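Local atomic coordinates of CELL WALL surface anchor family protein (Streptococcus pneumoniae, PDB entry 2WW8), a protein that acts as an adhesin of the pneumococcal pilus and probably binds host-cell molecules, helping the bacterium attach to host tissue. Residues A[732-744]-A[783-795]. Numbering follows the deposited sequence.
Sequences EKKLGDIEFIKVN and TGEDGKLTFKNLS
F740 and F791 meet on the buried face of an antiparallel strand pair, their side chains crossing at about a right angle with F740 CD1 3.9 Å from F791 CE2. I738 CG2 extends this apolar row, 4.3 Å from both F791 CD2 and L794 CD1. On the other face, E739 and K788 run across each other: E739 OE1 lies 3.5 Å from K788 CE, while K788 NZ stays beyond salt-bridge range. With CG anti to the backbone N (chi1 -180°) and an extended chain, E739 brings OE2 within 2.5 Å of T790 OG1, a hydrogen bond so short that its exact length is doubtful. Paired backbone bonds join I738 to F791 and F740 to L789; beyond them K742 N donates to G787 O (2.8 Å), where a type I turn, G784 to G787, leads into the strand. There D786 OD1 accepts from K788 N in an Asx turn. At the far end a G1 beta bulge sets N793 and L794 together against G736, which exchanges both backbone bonds with L794. L758 and L801 from the opposing sheet pack on F791, and Y778 meets its ring edge-to-face. K742 NZ is covalently joined to N854 CG, the intramolecular Lys-Asn isopeptide bond of Gram-positive pilins, here tying the first and last strands of a CnaB-type, prealbumin-like beta sandwich.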
loop_
_atom_site.group_PDB
_atom_site.type_symbol
_atom_site.label_atom_id
_atom_site.label_comp_id
_atom_site.label_asym_id
_atom_site.label_seq_id
_atom_site.Cartn_x
_atom_site.Cartn_y
_atom_site.Cartn_z
ATOM N N GLU A 732 34.026 -27.101 -43.436
ATOM C CA GLU A 732 34.208 -27.470 -44.859
ATOM C C GLU A 732 34.269 -28.993 -45.020
ATOM O O GLU A 732 35.101 -29.660 -44.396
ATOM C CB GLU A 732 35.468 -26.869 -45.526
ATOM C CG GLU A 732 35.903 -25.453 -45.116
ATOM C CD GLU A 732 35.181 -24.328 -45.866
ATOM O OE1 GLU A 732 35.206 -24.320 -47.120
ATOM O OE2 GLU A 732 34.599 -23.427 -45.201
ATOM N N LYS A 733 33.385 -29.537 -45.851
ATOM C CA LYS A 733 33.506 -30.936 -46.262
ATOM C C LYS A 733 34.958 -31.236 -46.663
ATOM O O LYS A 733 35.569 -30.487 -47.430
ATOM C CB LYS A 733 32.574 -31.215 -47.439
ATOM C CG LYS A 733 32.086 -32.647 -47.542
ATOM C CD LYS A 733 30.693 -32.802 -46.954
ATOM C CE LYS A 733 29.948 -33.913 -47.672
ATOM N NZ LYS A 733 28.492 -33.743 -47.456
ATOM N N LYS A 734 35.534 -32.306 -46.120
ATOM C CA LYS A 734 36.875 -32.713 -46.560
ATOM C C LYS A 734 36.853 -33.562 -47.820
ATOM O O LYS A 734 35.963 -34.389 -48.042
ATOM C CB LYS A 734 37.741 -33.334 -45.458
ATOM C CG LYS A 734 37.171 -34.532 -44.714
ATOM C CD LYS A 734 37.915 -35.821 -45.048
ATOM C CE LYS A 734 39.271 -35.931 -44.370
ATOM N NZ LYS A 734 40.117 -34.771 -44.749
ATOM N N LEU A 735 37.847 -33.313 -48.661
ATOM C CA LEU A 735 37.955 -34.087 -49.888
ATOM C C LEU A 735 39.186 -35.008 -49.888
ATOM O O LEU A 735 40.193 -34.763 -49.217
ATOM C CB LEU A 735 37.868 -33.170 -51.123
ATOM C CG LEU A 735 36.571 -32.350 -51.252
ATOM C CD1 LEU A 735 36.782 -31.188 -52.212
ATOM C CD2 LEU A 735 35.310 -33.164 -51.615
ATOM N N GLY A 736 39.099 -36.088 -50.656
ATOM C CA GLY A 736 40.191 -37.047 -50.718
ATOM C C GLY A 736 41.415 -36.613 -51.507
ATOM O O GLY A 736 41.341 -35.799 -52.442
ATOM N N ASP A 737 42.536 -37.209 -51.101
ATOM C CA ASP A 737 43.795 -37.145 -51.827
ATOM C C ASP A 737 44.631 -38.434 -51.699
ATOM O O ASP A 737 44.563 -39.149 -50.692
ATOM C CB ASP A 737 44.587 -35.918 -51.386
ATOM C CG ASP A 737 45.128 -36.052 -49.979
ATOM O OD1 ASP A 737 44.346 -36.162 -49.003
ATOM O OD2 ASP A 737 46.370 -36.056 -49.860
ATOM N N ILE A 738 45.417 -38.726 -52.737
ATOM C CA ILE A 738 46.181 -39.964 -52.845
ATOM C C ILE A 738 47.252 -39.726 -53.919
ATOM O O ILE A 738 47.013 -39.057 -54.933
ATOM C CB ILE A 738 45.276 -41.207 -53.122
ATOM C CG1 ILE A 738 46.121 -42.487 -53.115
ATOM C CG2 ILE A 738 44.472 -41.067 -54.440
ATOM C CD1 ILE A 738 45.331 -43.767 -52.803
ATOM N N GLU A 739 48.454 -40.222 -53.664
ATOM C CA GLU A 739 49.570 -40.021 -54.576
ATOM C C GLU A 739 50.268 -41.368 -54.807
ATOM O O GLU A 739 50.454 -42.128 -53.847
ATOM C CB GLU A 739 50.558 -39.046 -53.962
ATOM C CG GLU A 739 51.739 -38.792 -54.861
ATOM C CD GLU A 739 52.635 -37.760 -54.245
ATOM O OE1 GLU A 739 53.497 -38.133 -53.413
ATOM O OE2 GLU A 739 52.419 -36.572 -54.581
ATOM N N PHE A 740 50.651 -41.634 -56.056
ATOM C CA PHE A 740 51.314 -42.878 -56.465
ATOM C C PHE A 740 52.648 -42.447 -57.091
ATOM O O PHE A 740 52.766 -41.349 -57.675
ATOM C CB PHE A 740 50.506 -43.626 -57.531
ATOM C CG PHE A 740 49.109 -44.045 -57.115
ATOM C CD1 PHE A 740 48.011 -43.203 -57.270
ATOM C CD2 PHE A 740 48.876 -45.316 -56.626
ATOM C CE1 PHE A 740 46.717 -43.608 -56.899
ATOM C CE2 PHE A 740 47.580 -45.724 -56.261
ATOM C CZ PHE A 740 46.490 -44.875 -56.409
ATOM N N ILE A 741 53.666 -43.293 -56.939
ATOM C CA ILE A 741 54.943 -43.059 -57.580
ATOM C C ILE A 741 55.125 -44.180 -58.600
ATOM O O ILE A 741 55.131 -45.381 -58.244
ATOM C CB ILE A 741 56.106 -43.028 -56.596
ATOM C CG1 ILE A 741 55.891 -41.931 -55.550
ATOM C CG2 ILE A 741 57.431 -42.770 -57.356
ATOM C CD1 ILE A 741 55.830 -42.423 -54.150
ATOM N N LYS A 742 55.236 -43.775 -59.871
ATOM C CA LYS A 742 55.541 -44.716 -60.956
ATOM C C LYS A 742 57.032 -45.072 -60.903
ATOM O O LYS A 742 57.880 -44.168 -60.918
ATOM C CB LYS A 742 55.260 -44.089 -62.327
ATOM C CG LYS A 742 55.445 -45.142 -63.470
ATOM C CD LYS A 742 54.231 -46.097 -63.471
ATOM C CE LYS A 742 54.254 -47.112 -64.623
ATOM N NZ LYS A 742 55.546 -47.852 -64.621
ATOM N N VAL A 743 57.365 -46.361 -60.854
ATOM C CA VAL A 743 58.764 -46.771 -60.711
ATOM C C VAL A 743 59.137 -47.982 -61.566
ATOM O O VAL A 743 58.283 -48.778 -61.983
ATOM C CB VAL A 743 59.159 -47.127 -59.225
ATOM C CG1 VAL A 743 58.852 -45.972 -58.274
ATOM C CG2 VAL A 743 58.475 -48.443 -58.769
ATOM N N ASN A 744 60.446 -48.120 -61.768
ATOM C CA ASN A 744 61.024 -49.353 -62.237
ATOM C C ASN A 744 60.759 -50.491 -61.219
ATOM O O ASN A 744 61.075 -50.315 -60.036
ATOM C CB ASN A 744 62.526 -49.099 -62.419
ATOM C CG ASN A 744 63.246 -50.282 -63.034
ATOM O OD1 ASN A 744 63.077 -51.427 -62.637
ATOM N ND2 ASN A 744 64.058 -49.997 -64.024
ATOM N N THR A 783 53.794 -38.427 -66.002
ATOM C CA THR A 783 54.727 -38.312 -64.878
ATOM C C THR A 783 55.983 -37.514 -65.235
ATOM O O THR A 783 56.439 -37.577 -66.385
ATOM C CB THR A 783 55.170 -39.704 -64.333
ATOM O OG1 THR A 783 55.846 -40.467 -65.360
ATOM C CG2 THR A 783 53.965 -40.486 -63.771
ATOM N N GLY A 784 56.524 -36.792 -64.250
ATOM C CA GLY A 784 57.788 -36.040 -64.347
ATOM C C GLY A 784 58.947 -36.845 -63.778
ATOM O O GLY A 784 58.809 -38.052 -63.550
ATOM N N GLU A 785 60.095 -36.221 -63.526
ATOM C CA GLU A 785 61.248 -36.994 -63.063
ATOM C C GLU A 785 61.028 -37.665 -61.721
ATOM O O GLU A 785 61.671 -38.683 -61.440
ATOM C CB GLU A 785 62.530 -36.173 -62.941
ATOM C CG GLU A 785 63.243 -35.900 -64.263
ATOM C CD GLU A 785 64.328 -34.844 -64.074
ATOM O OE1 GLU A 785 65.286 -35.098 -63.306
ATOM O OE2 GLU A 785 64.210 -33.745 -64.666
ATOM N N ASP A 786 60.150 -37.101 -60.892
ATOM C CA ASP A 786 59.857 -37.702 -59.584
ATOM C C ASP A 786 58.929 -38.921 -59.634
ATOM O O ASP A 786 58.753 -39.603 -58.628
ATOM C CB ASP A 786 59.322 -36.653 -58.596
ATOM C CG ASP A 786 58.002 -36.013 -59.052
ATOM O OD1 ASP A 786 57.331 -36.494 -59.992
ATOM O OD2 ASP A 786 57.610 -34.983 -58.466
ATOM N N GLY A 787 58.351 -39.223 -60.793
ATOM C CA GLY A 787 57.476 -40.382 -60.949
ATOM C C GLY A 787 56.068 -40.170 -60.409
ATOM O O GLY A 787 55.229 -41.074 -60.496
ATOM N N LYS A 788 55.800 -38.987 -59.852
ATOM C CA LYS A 788 54.551 -38.771 -59.098
ATOM C C LYS A 788 53.278 -38.553 -59.887
ATOM O O LYS A 788 53.238 -37.750 -60.807
ATOM C CB LYS A 788 54.695 -37.642 -58.081
ATOM C CG LYS A 788 55.649 -38.008 -56.976
ATOM C CD LYS A 788 55.732 -36.905 -55.959
ATOM C CE LYS A 788 56.627 -37.312 -54.799
ATOM N NZ LYS A 788 57.135 -36.020 -54.251
ATOM N N LEU A 789 52.246 -39.293 -59.514
ATOM C CA LEU A 789 50.875 -39.007 -59.907
ATOM C C LEU A 789 50.056 -38.561 -58.701
ATOM O O LEU A 789 49.641 -39.398 -57.891
ATOM C CB LEU A 789 50.230 -40.275 -60.428
ATOM C CG LEU A 789 50.796 -40.801 -61.746
ATOM C CD1 LEU A 789 50.297 -42.204 -61.834
ATOM C CD2 LEU A 789 50.382 -39.966 -62.947
ATOM N N THR A 790 49.808 -37.260 -58.602
ATOM C CA THR A 790 49.228 -36.626 -57.412
ATOM C C THR A 790 47.773 -36.213 -57.665
ATOM O O THR A 790 47.519 -35.309 -58.486
ATOM C CB THR A 790 50.070 -35.403 -56.999
ATOM O OG1 THR A 790 51.398 -35.849 -56.703
ATOM C CG2 THR A 790 49.474 -34.689 -55.749
ATOM N N PHE A 791 46.852 -36.884 -56.967
ATOM C CA PHE A 791 45.417 -36.586 -56.984
ATOM C C PHE A 791 44.912 -35.950 -55.673
ATOM O O PHE A 791 45.222 -36.426 -54.581
ATOM C CB PHE A 791 44.624 -37.847 -57.309
ATOM C CG PHE A 791 45.175 -38.593 -58.495
ATOM C CD1 PHE A 791 45.268 -37.973 -59.731
ATOM C CD2 PHE A 791 45.624 -39.886 -58.362
ATOM C CE1 PHE A 791 45.795 -38.651 -60.813
ATOM C CE2 PHE A 791 46.127 -40.582 -59.454
ATOM C CZ PHE A 791 46.218 -39.949 -60.674
ATOM N N LYS A 792 44.158 -34.860 -55.785
ATOM C CA LYS A 792 43.628 -34.178 -54.597
ATOM C C LYS A 792 42.258 -33.594 -54.957
ATOM O O LYS A 792 41.879 -33.626 -56.133
ATOM C CB LYS A 792 44.626 -33.126 -54.085
ATOM C CG LYS A 792 44.653 -31.856 -54.916
ATOM C CD LYS A 792 46.036 -31.195 -54.907
ATOM C CE LYS A 792 45.960 -29.827 -55.596
ATOM N NZ LYS A 792 45.888 -28.732 -54.555
ATOM N N ASN A 793 41.524 -33.096 -53.960
ATOM C CA ASN A 793 40.173 -32.546 -54.156
ATOM C C ASN A 793 39.191 -33.553 -54.764
ATOM O O ASN A 793 38.363 -33.209 -55.608
ATOM C CB ASN A 793 40.183 -31.252 -54.986
ATOM C CG ASN A 793 41.230 -30.254 -54.516
ATOM O OD1 ASN A 793 41.367 -29.967 -53.322
ATOM N ND2 ASN A 793 41.985 -29.720 -55.472
ATOM N N LEU A 794 39.313 -34.808 -54.330
ATOM C CA LEU A 794 38.507 -35.892 -54.877
ATOM C C LEU A 794 37.208 -36.104 -54.098
ATOM O O LEU A 794 37.250 -36.278 -52.884
ATOM C CB LEU A 794 39.315 -37.189 -54.895
ATOM C CG LEU A 794 40.590 -37.338 -55.734
ATOM C CD1 LEU A 794 41.053 -38.773 -55.528
ATOM C CD2 LEU A 794 40.390 -37.034 -57.233
ATOM N N SER A 795 36.082 -36.107 -54.811
ATOM C CA SER A 795 34.754 -36.395 -54.249
ATOM C C SER A 795 34.615 -37.848 -53.807
ATOM O O SER A 795 35.370 -38.731 -54.252
ATOM C CB SER A 795 33.662 -36.158 -55.293
ATOM O OG SER A 795 34.027 -35.083 -56.141
#